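Local coordinates for protein beta-glucoside kinase (Listeria monocytogenes, PDB 4HTL) that phosphorylates cellobiose with ATP to give cellobiose-6'-phosphate, as a sugar kinase of the ROK family, and may also regulate transcription of the cellobiose-PTS operon, at residues Gly79-Arg82 with Arg83-Asn86; Gly246-Arg250 with Pro251-Ala255; Leu89-Trp92 with Leu93-Glu96. All blocks are in the same frame, centred on the assembly; numbering follows the deposited sequence.

Contact 1: Gly79-Arg82 with Arg83-Asn86; sequences GAIR and RFDN
R82 and D85 meet in a side-on salt bridge, two guanidinium nitrogens against two carboxylate oxygens. R82 NE reaches D85 OD2 at 2.7 Å in an almost straight bond, and R82 NH2 reaches the syn lone pair of D85 OD1 at 2.8 Å. The two flat groups are nearly coplanar, 22° apart, though NE meets OD2 somewhat out of the carboxylate plane. R82 can present this edge because its chain bends at chi2 (-78°) and chi3 (64°), folding back over its own loop. There the guanidinium also takes G79 O end-on: R82 NH1 lies 2.9 Å and R82 NH2 2.8 Å from G79 O, both through bent bonds. NH2 therefore serves two acceptors, and the bonds on both sides of the group fix its rotation. D85 OD1 is likewise shared, since G78 N donates to it as well.

Beneath runs a tight turn, in which F84 N donates to I81 O at 3.0 Å and D85 N to R82 O at 3.1 Å. I81 and F84 lie side by side, and CG2 of I81, anti to its own backbone N, sits over one face of the F84 ring as a CH-pi contact, 3.7 Å from the centroid. Both side chains continue onto I43 of helix 40-52 and onto I11, which by similarity belongs to the ATP site. The i to i+3 backbone bonds are those of a short 3-10 turn, here in the loop joining antiparallel strands 74-77 and 87-88 of the actin-like ROK fold.

Contact 2: Gly246-Arg250 with Pro251-Ala255; sequences GITSR and PTFIA
F253 N donates to R250 O at 3.1 Å. The bond closes a type I beta turn from R250 to F253, with P251 and T252 at its corners, and this turn delivers the chain from a 3-10 segment, 246-249, into helix 253-261. Earlier, in the 3-10 segment, one oxygen is gripped twice: G246 O accepts both S249 N at 2.9 Å and S249 OG at 2.8 Å, which arrive from opposite faces of its plane.

R250 swings away from its own amide nitrogen (chi1 175°), and its aliphatic part slides past F253 in the opposite direction, CG of R250 lying 3.7 Å from F253 CB. The guanidinium then turns one face to T252 OG1. No bond joins those two directly; E256 serves as their common partner, taking a salt bridge from R250 NE and a hydrogen bond with T252 OG1, while R250 NH2 pairs with D208. Thus the arginine ties the turn to the first turn of the helix and to helix 200-208. T252, at the N-cap position, makes no capping bond with its side chain.

F253 is deposited in two conformers, and the ring contacts hold for the one given here; the other may pack differently. In this conformer the ring edge faces R250 O, and the ring is sandwiched between isoleucines. I254 CG1 lies over one face; over the other, toward the rim, sits I247 CG2, 4.2 Å from the centroid of the F253 ring, with I247 CD1 3.9 Å from F253 CD1.

Contact 3: Leu89-Trp92 with Leu93-Glu96; sequences LKEW and LEAE
W92 and E96, one helical turn apart, make the aromatic contact. The methylene CG of E96 sits over the centre of the tryptophan's six-membered ring, 3.6 Å from its centroid and only 7° off the ring normal, a nearly ideal CH-pi geometry. E96 bends at chi2 (-69°), which lays its carboxylate along the same face, its plane 21° from the ring's. That carboxylate also has a partner elsewhere, OE1 pairing with K48.

The backbone bonds are those of a regular alpha-helix, four consecutive i to i+4 links. They run from L93 N to L89 O at 3.0 Å, and in the same way from E94 to K90, A95 to E91 and E96 to W92.

Charge plays a looser part. K90 is fully extended, and E94 crosses it so that E94 OE2 comes within 3.2 Å of K90 CE. The ammonium itself is farther off, K90 NZ and E94 OE2 being 4.4 Å apart, beyond a salt bridge, and NZ bonds instead to K71 O. Attraction between the two charges is probably modest.

Apolar contacts form the remaining group. L93 reaches both ways, its CD1 3.9 Å from L89 CD1 and its CD2 3.7 Å from W92 CZ3, with CG in the plane of the indole at its edge.

This is the amphipathic pattern of a helix laid against a sheet: L89 and L93 pack on V62 of strand 59-64, with L93 also on V101 of strand 101-105, while W92 leans on L44 and K48 of helix 40-52.

In the fold
From the N terminus, contact 1 comes first, closing the loop between strands 74-77 and 87-88. Contact 3 follows almost at once on helix 89-97, with F87 between them meeting F84 from one side of the sequence and W92 from the other; both contacts also pack on helix 40-52. Contact 2 lies much later, at the passage from strand 240-244 to helix 253-261, beside the second five-stranded sheet. The three run in series, neither nested nor crossed. Contacts 1 and 3 share one side of the chain's centre and contact 2 the opposite one, consistent with the two halves of an actin-like ATPase fold, whose five-stranded sheets repeat the same strand order.

Contact 1: Gly79-Arg82 with Arg83-Asn86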
ATOM      1  N   GLY A  79       6.368 -11.580  16.446  1.00 37.61           N
ATOM      2  CA  GLY A  79       5.210 -12.327  15.939  1.00 36.87           C
ATOM      3  C   GLY A  79       4.632 -13.219  17.030  1.00 41.59           C
ATOM      4  O   GLY A  79       4.304 -12.725  18.107  1.00 40.70           O
ATOM      5  N   ALA A  80       4.537 -14.530  16.771  1.00 39.29           N
ATOM      6  CA  ALA A  80       4.007 -15.485  17.762  1.00 45.18           C
ATOM      7  C   ALA A  80       4.996 -15.771  18.890  1.00 38.64           C
ATOM      8  O   ALA A  80       4.611 -16.329  19.898  1.00 48.62           O
ATOM      9  CB  ALA A  80       3.614 -16.794  17.089  1.00 41.77           C
ATOM     10  N   ILE A  81       6.264 -15.385  18.709  1.00 45.12           N
ATOM     11  CA  ILE A  81       7.352 -15.783  19.596  1.00 42.82           C
ATOM     12  C   ILE A  81       7.658 -14.649  20.566  1.00 45.26           C
ATOM     13  O   ILE A  81       8.498 -13.785  20.284  1.00 40.05           O
ATOM     14  CB  ILE A  81       8.616 -16.154  18.769  1.00 38.14           C
ATOM     15  CG1 ILE A  81       8.248 -17.101  17.618  1.00 41.81           C
ATOM     16  CG2 ILE A  81       9.702 -16.793  19.634  1.00 39.20           C
ATOM     17  CD1 ILE A  81       9.369 -17.259  16.647  1.00 41.31           C
ATOM     18  N   ARG A  82       6.968 -14.646  21.710  1.00 41.80           N
ATOM     19  CA  ARG A  82       7.154 -13.581  22.717  1.00 44.23           C
ATOM     20  C   ARG A  82       8.622 -13.486  23.174  1.00 40.59           C
ATOM     21  O   ARG A  82       9.110 -12.400  23.491  1.00 43.42           O
ATOM     22  CB  ARG A  82       6.248 -13.785  23.950  1.00 48.68           C
ATOM     23  CG  ARG A  82       4.748 -13.659  23.719  1.00 58.18           C
ATOM     24  CD  ARG A  82       4.282 -12.203  23.632  1.00 59.40           C
ATOM     25  NE  ARG A  82       4.877 -11.543  22.478  1.00 51.55           N
ATOM     26  CZ  ARG A  82       4.494 -11.728  21.209  1.00 51.74           C
ATOM     27  NH1 ARG A  82       3.468 -12.532  20.914  1.00 44.38           N
ATOM     28  NH2 ARG A  82       5.146 -11.105  20.220  1.00 47.51           N
ATOM     29  N   ARG A  83       9.325 -14.618  23.202  1.00 39.64           N
ATOM     30  CA  ARG A  83      10.735 -14.635  23.602  1.00 37.32           C
ATOM     31  C   ARG A  83      11.630 -13.739  22.728  1.00 35.59           C
ATOM     32  O   ARG A  83      12.689 -13.277  23.174  1.00 36.24           O
ATOM     33  CB  ARG A  83      11.279 -16.091  23.643  1.00 43.69           C
ATOM     34  CG  ARG A  83      12.797 -16.256  23.825  1.00 48.17           C
ATOM     35  CD  ARG A  83      13.319 -15.871  25.210  1.00 54.71           C
ATOM     36  NE  ARG A  83      14.778 -16.020  25.272  1.00 53.89           N
ATOM     37  CZ  ARG A  83      15.676 -15.091  24.927  1.00 57.59           C
ATOM     38  NH1 ARG A  83      15.300 -13.894  24.482  1.00 54.45           N
ATOM     39  NH2 ARG A  83      16.974 -15.358  25.027  1.00 52.51           N
ATOM     40  N   PHE A  84      11.209 -13.498  21.489  1.00 38.48           N
ATOM     41  CA  PHE A  84      11.993 -12.714  20.565  1.00 31.84           C
ATOM     42  C   PHE A  84      11.575 -11.225  20.543  1.00 32.39           C
ATOM     43  O   PHE A  84      12.162 -10.444  19.800  1.00 29.65           O
ATOM     44  CB  PHE A  84      11.909 -13.315  19.147  1.00 31.55           C
ATOM     45  CG  PHE A  84      12.594 -14.656  18.970  1.00 29.76           C
ATOM     46  CD1 PHE A  84      13.355 -15.248  19.976  1.00 31.13           C
ATOM     47  CD2 PHE A  84      12.472 -15.341  17.768  1.00 28.73           C
ATOM     48  CE1 PHE A  84      13.971 -16.478  19.793  1.00 35.29           C
ATOM     49  CE2 PHE A  84      13.104 -16.562  17.574  1.00 34.32           C
ATOM     50  CZ  PHE A  84      13.853 -17.133  18.592  1.00 32.50           C
ATOM     51  N   ASP A  85      10.588 -10.814  21.340  1.00 34.53           N
ATOM     52  CA  ASP A  85      10.283  -9.363  21.463  1.00 34.66           C
ATOM     53  C   ASP A  85      11.497  -8.595  22.000  1.00 38.08           C
ATOM     54  O   ASP A  85      12.063  -8.949  23.045  1.00 39.16           O
ATOM     55  CB  ASP A  85       9.133  -9.105  22.438  1.00 37.11           C
ATOM     56  CG  ASP A  85       7.798  -9.606  21.951  1.00 32.53           C
ATOM     57  OD1 ASP A  85       7.576  -9.769  20.721  1.00 36.03           O
ATOM     58  OD2 ASP A  85       6.935  -9.815  22.830  1.00 38.20           O
ATOM     59  N   ASN A  86      11.868  -7.523  21.314  1.00 33.65           N
ATOM     60  CA  ASN A  86      13.021  -6.719  21.707  1.00 36.19           C
ATOM     61  C   ASN A  86      14.263  -7.595  21.925  1.00 39.61           C
ATOM     62  O   ASN A  86      14.977  -7.424  22.918  1.00 37.64           O
ATOM     63  CB  ASN A  86      12.705  -5.891  22.979  1.00 43.80           C
ATOM     64  CG  ASN A  86      13.788  -4.896  23.288  1.00 51.79           C
ATOM     65  OD1 ASN A  86      14.409  -4.348  22.379  1.00 52.12           O
ATOM     66  ND2 ASN A  86      14.057  -4.686  24.569  1.00 54.80           N
TER

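Contact 2: Gly246-Arg250 with Pro251-Ala255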
ATOM      1  N   GLY A 246      -1.618 -21.896   2.422  1.00 19.43           N
ATOM      2  CA  GLY A 246      -2.570 -22.995   2.495  1.00 24.04           C
ATOM      3  C   GLY A 246      -3.602 -23.022   1.387  1.00 22.12           C
ATOM      4  O   GLY A 246      -4.006 -24.081   0.960  1.00 25.81           O
ATOM      5  N   ILE A 247      -4.022 -21.849   0.909  1.00 20.08           N
ATOM      6  CA  ILE A 247      -5.017 -21.771  -0.156  1.00 21.54           C
ATOM      7  C   ILE A 247      -4.653 -22.546  -1.400  1.00 20.95           C
ATOM      8  O   ILE A 247      -5.541 -23.009  -2.128  1.00 20.50           O
ATOM      9  CB  ILE A 247      -5.346 -20.274  -0.477  1.00 23.08           C
ATOM     10  CG1 ILE A 247      -6.616 -20.155  -1.273  1.00 24.07           C
ATOM     11  CG2 ILE A 247      -4.133 -19.529  -1.093  1.00 22.39           C
ATOM     12  CD1 ILE A 247      -7.025 -18.702  -1.440  1.00 24.41           C
ATOM     13  N   THR A 248      -3.356 -22.692  -1.659  1.00 22.74           N
ATOM     14  CA  THR A 248      -2.885 -23.519  -2.792  1.00 28.24           C
ATOM     15  C   THR A 248      -3.277 -25.012  -2.707  1.00 25.55           C
ATOM     16  O   THR A 248      -3.124 -25.752  -3.690  1.00 34.62           O
ATOM     17  CB  THR A 248      -1.350 -23.452  -3.000  1.00 35.70           C
ATOM     18  OG1 THR A 248      -0.652 -24.254  -2.014  1.00 37.83           O
ATOM     19  CG2 THR A 248      -0.887 -22.040  -2.981  1.00 26.99           C
ATOM     20  N   SER A 249      -3.766 -25.445  -1.552  1.00 24.92           N
ATOM     21  CA  SER A 249      -4.378 -26.791  -1.390  1.00 24.45           C
ATOM     22  C   SER A 249      -5.646 -26.907  -2.271  1.00 26.18           C
ATOM     23  O   SER A 249      -6.142 -27.990  -2.468  1.00 30.77           O
ATOM     24  CB  SER A 249      -4.749 -27.101   0.077  1.00 27.65           C
ATOM     25  OG  SER A 249      -5.780 -26.230   0.555  1.00 32.28           O
ATOM     26  N   ARG A 250      -6.129 -25.783  -2.799  1.00 25.01           N
ATOM     27  CA  ARG A 250      -7.227 -25.764  -3.795  1.00 22.26           C
ATOM     28  C   ARG A 250      -6.573 -25.620  -5.199  1.00 25.25           C
ATOM     29  O   ARG A 250      -6.134 -24.545  -5.590  1.00 23.08           O
ATOM     30  CB  ARG A 250      -8.190 -24.610  -3.471  1.00 22.80           C
ATOM     31  CG  ARG A 250      -9.309 -24.385  -4.489  1.00 24.44           C
ATOM     32  CD  ARG A 250     -10.285 -25.519  -4.499  1.00 21.86           C
ATOM     33  NE  ARG A 250     -11.443 -25.227  -5.337  1.00 21.31           N
ATOM     34  CZ  ARG A 250     -12.440 -26.081  -5.529  1.00 22.60           C
ATOM     35  NH1 ARG A 250     -12.345 -27.299  -5.025  1.00 22.29           N
ATOM     36  NH2 ARG A 250     -13.487 -25.748  -6.288  1.00 21.69           N
ATOM     37  N   PRO A 251      -6.556 -26.693  -5.984  1.00 21.50           N
ATOM     38  CA  PRO A 251      -5.815 -26.691  -7.250  1.00 22.46           C
ATOM     39  C   PRO A 251      -6.224 -25.591  -8.248  1.00 25.21           C
ATOM     40  O   PRO A 251      -5.377 -25.070  -8.952  1.00 26.61           O
ATOM     41  CB  PRO A 251      -6.123 -28.070  -7.821  1.00 25.42           C
ATOM     42  CG  PRO A 251      -6.221 -28.888  -6.597  1.00 27.78           C
ATOM     43  CD  PRO A 251      -7.039 -28.050  -5.661  1.00 27.72           C
ATOM     44  N   THR A 252      -7.515 -25.281  -8.299  1.00 22.53           N
ATOM     45  CA  THR A 252      -8.083 -24.343  -9.238  1.00 20.06           C
ATOM     46  C   THR A 252      -8.309 -22.951  -8.646  1.00 18.73           C
ATOM     47  O   THR A 252      -8.984 -22.124  -9.230  1.00 20.53           O
ATOM     48  CB  THR A 252      -9.398 -24.910  -9.769  1.00 22.88           C
ATOM     49  OG1 THR A 252     -10.264 -25.168  -8.650  1.00 23.54           O
ATOM     50  CG2 THR A 252      -9.148 -26.176 -10.645  1.00 29.26           C
ATOM     51  N   PHE A 253      -7.667 -22.643  -7.527  1.00 19.51           N
ATOM     52  CA  PHE A 253      -8.012 -21.376  -6.865  0.60 17.83           C
ATOM     53  C   PHE A 253      -7.700 -20.146  -7.682  1.00 17.82           C
ATOM     54  O   PHE A 253      -8.466 -19.199  -7.630  1.00 18.27           O
ATOM     55  CB  PHE A 253      -7.472 -21.255  -5.428  0.60 20.25           C
ATOM     56  CG  PHE A 253      -6.117 -20.608  -5.322  0.60 18.86           C
ATOM     57  CD1 PHE A 253      -5.985 -19.220  -5.155  0.60 16.76           C
ATOM     58  CD2 PHE A 253      -4.969 -21.381  -5.343  0.60 21.34           C
ATOM     59  CE1 PHE A 253      -4.727 -18.644  -5.050  0.60 19.59           C
ATOM     60  CE2 PHE A 253      -3.707 -20.809  -5.236  0.60 20.38           C
ATOM     61  CZ  PHE A 253      -3.588 -19.437  -5.096  0.60 18.55           C
ATOM     62  N   ILE A 254      -6.611 -20.120  -8.457  1.00 18.42           N
ATOM     63  CA  ILE A 254      -6.341 -18.906  -9.275  1.00 19.72           C
ATOM     64  C   ILE A 254      -7.470 -18.663 -10.312  1.00 19.05           C
ATOM     65  O   ILE A 254      -7.966 -17.507 -10.447  1.00 16.96           O
ATOM     66  CB  ILE A 254      -4.940 -18.949  -9.967  1.00 18.99           C
ATOM     67  CG1 ILE A 254      -3.844 -18.838  -8.896  1.00 20.33           C
ATOM     68  CG2 ILE A 254      -4.827 -17.812 -10.988  1.00 18.10           C
ATOM     69  CD1 ILE A 254      -3.698 -17.486  -8.221  1.00 19.56           C
ATOM     70  N   ALA A 255      -7.887 -19.727 -11.005  1.00 19.28           N
ATOM     71  CA  ALA A 255      -8.970 -19.619 -11.992  1.00 20.21           C
ATOM     72  C   ALA A 255     -10.237 -19.156 -11.281  1.00 18.97           C
ATOM     73  O   ALA A 255     -10.961 -18.304 -11.809  1.00 19.27           O
ATOM     74  CB  ALA A 255      -9.228 -20.921 -12.766  1.00 20.88           C
TER

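Contact 3: Leu89-Trp92 with Leu93-Glu96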
ATOM      1  N   LEU A  89      18.517 -11.119  17.753  1.00 29.93           N
ATOM      2  CA  LEU A  89      18.841 -12.496  17.368  1.00 27.30           C
ATOM      3  C   LEU A  89      20.126 -12.536  16.525  1.00 29.58           C
ATOM      4  O   LEU A  89      20.900 -13.493  16.605  1.00 35.40           O
ATOM      5  CB  LEU A  89      17.673 -13.124  16.626  1.00 29.34           C
ATOM      6  CG  LEU A  89      17.900 -14.544  16.090  1.00 27.59           C
ATOM      7  CD1 LEU A  89      18.306 -15.533  17.180  1.00 31.48           C
ATOM      8  CD2 LEU A  89      16.628 -15.009  15.376  1.00 30.49           C
ATOM      9  N   LYS A  90      20.383 -11.492  15.749  1.00 28.29           N
ATOM     10  CA  LYS A  90      21.669 -11.409  14.998  1.00 28.98           C
ATOM     11  C   LYS A  90      22.846 -11.391  15.967  1.00 33.04           C
ATOM     12  O   LYS A  90      23.808 -12.151  15.801  1.00 33.16           O
ATOM     13  CB  LYS A  90      21.703 -10.179  14.091  1.00 30.68           C
ATOM     14  CG  LYS A  90      22.982  -9.978  13.267  1.00 31.85           C
ATOM     15  CD  LYS A  90      22.914  -8.749  12.360  1.00 31.79           C
ATOM     16  CE  LYS A  90      24.324  -8.375  11.865  1.00 36.68           C
ATOM     17  NZ  LYS A  90      24.257  -7.199  10.967  1.00 48.04           N
ATOM     18  N   GLU A  91      22.785 -10.535  16.977  1.00 35.54           N
ATOM     19  CA  GLU A  91      23.900 -10.423  17.922  1.00 34.32           C
ATOM     20  C   GLU A  91      24.059 -11.675  18.774  1.00 35.13           C
ATOM     21  O   GLU A  91      25.173 -12.035  19.125  1.00 38.15           O
ATOM     22  CB  GLU A  91      23.743  -9.211  18.809  1.00 38.32           C
ATOM     23  CG  GLU A  91      24.014  -7.913  18.086  1.00 40.14           C
ATOM     24  CD  GLU A  91      23.755  -6.698  18.953  1.00 51.92           C
ATOM     25  OE1 GLU A  91      24.007  -5.587  18.453  1.00 48.60           O
ATOM     26  OE2 GLU A  91      23.294  -6.839  20.114  1.00 49.68           O
ATOM     27  N   TRP A  92      22.944 -12.325  19.109  1.00 38.25           N
ATOM     28  CA  TRP A  92      22.978 -13.581  19.849  1.00 38.59           C
ATOM     29  C   TRP A  92      23.713 -14.635  19.072  1.00 35.19           C
ATOM     30  O   TRP A  92      24.623 -15.278  19.600  1.00 41.34           O
ATOM     31  CB  TRP A  92      21.559 -14.051  20.181  1.00 39.45           C
ATOM     32  CG  TRP A  92      21.521 -15.257  21.085  1.00 42.08           C
ATOM     33  CD1 TRP A  92      21.584 -15.277  22.471  1.00 49.59           C
ATOM     34  CD2 TRP A  92      21.395 -16.672  20.688  1.00 41.66           C
ATOM     35  NE1 TRP A  92      21.515 -16.573  22.951  1.00 48.73           N
ATOM     36  CE2 TRP A  92      21.393 -17.454  21.931  1.00 46.45           C
ATOM     37  CE3 TRP A  92      21.268 -17.335  19.479  1.00 42.53           C
ATOM     38  CZ2 TRP A  92      21.285 -18.847  21.929  1.00 47.95           C
ATOM     39  CZ3 TRP A  92      21.158 -18.733  19.489  1.00 53.36           C
ATOM     40  CH2 TRP A  92      21.169 -19.472  20.688  1.00 44.62           C
ATOM     41  N   LEU A  93      23.337 -14.803  17.803  1.00 35.68           N
ATOM     42  CA  LEU A  93      23.936 -15.819  16.941  1.00 37.79           C
ATOM     43  C   LEU A  93      25.415 -15.511  16.641  1.00 35.66           C
ATOM     44  O   LEU A  93      26.237 -16.431  16.567  1.00 46.67           O
ATOM     45  CB  LEU A  93      23.119 -15.977  15.644  1.00 37.75           C
ATOM     46  CG  LEU A  93      21.782 -16.742  15.725  1.00 37.02           C
ATOM     47  CD1 LEU A  93      20.914 -16.534  14.469  1.00 31.87           C
ATOM     48  CD2 LEU A  93      22.058 -18.220  15.958  1.00 41.57           C
ATOM     49  N   GLU A  94      25.747 -14.228  16.484  1.00 33.44           N
ATOM     50  CA  GLU A  94      27.139 -13.808  16.283  1.00 38.18           C
ATOM     51  C   GLU A  94      27.990 -14.161  17.504  1.00 36.34           C
ATOM     52  O   GLU A  94      29.117 -14.653  17.361  1.00 40.53           O
ATOM     53  CB  GLU A  94      27.235 -12.303  16.023  1.00 39.95           C
ATOM     54  CG  GLU A  94      26.751 -11.865  14.661  1.00 42.08           C
ATOM     55  CD  GLU A  94      26.636 -10.363  14.536  1.00 43.97           C
ATOM     56  OE1 GLU A  94      26.463  -9.672  15.567  1.00 50.02           O
ATOM     57  OE2 GLU A  94      26.696  -9.884  13.388  1.00 57.71           O
ATOM     58  N   ALA A  95      27.447 -13.914  18.696  1.00 40.28           N
ATOM     59  CA  ALA A  95      28.158 -14.185  19.942  1.00 43.22           C
ATOM     60  C   ALA A  95      28.309 -15.699  20.138  1.00 43.54           C
ATOM     61  O   ALA A  95      29.335 -16.165  20.591  1.00 51.76           O
ATOM     62  CB  ALA A  95      27.432 -13.566  21.138  1.00 46.76           C
ATOM     63  N   GLU A  96      27.264 -16.455  19.814  1.00 45.67           N
ATOM     64  CA  GLU A  96      27.292 -17.899  19.971  1.00 48.37           C
ATOM     65  C   GLU A  96      28.249 -18.609  19.015  1.00 55.22           C
ATOM     66  O   GLU A  96      28.756 -19.666  19.367  1.00 57.38           O
ATOM     67  CB  GLU A  96      25.891 -18.486  19.789  1.00 55.69           C
ATOM     68  CG  GLU A  96      24.923 -18.156  20.911  1.00 59.31           C
ATOM     69  CD  GLU A  96      25.271 -18.836  22.214  1.00 62.51           C
ATOM     70  OE1 GLU A  96      25.625 -20.038  22.195  1.00 75.61           O
ATOM     71  OE2 GLU A  96      25.185 -18.159  23.263  1.00 69.50           O
TER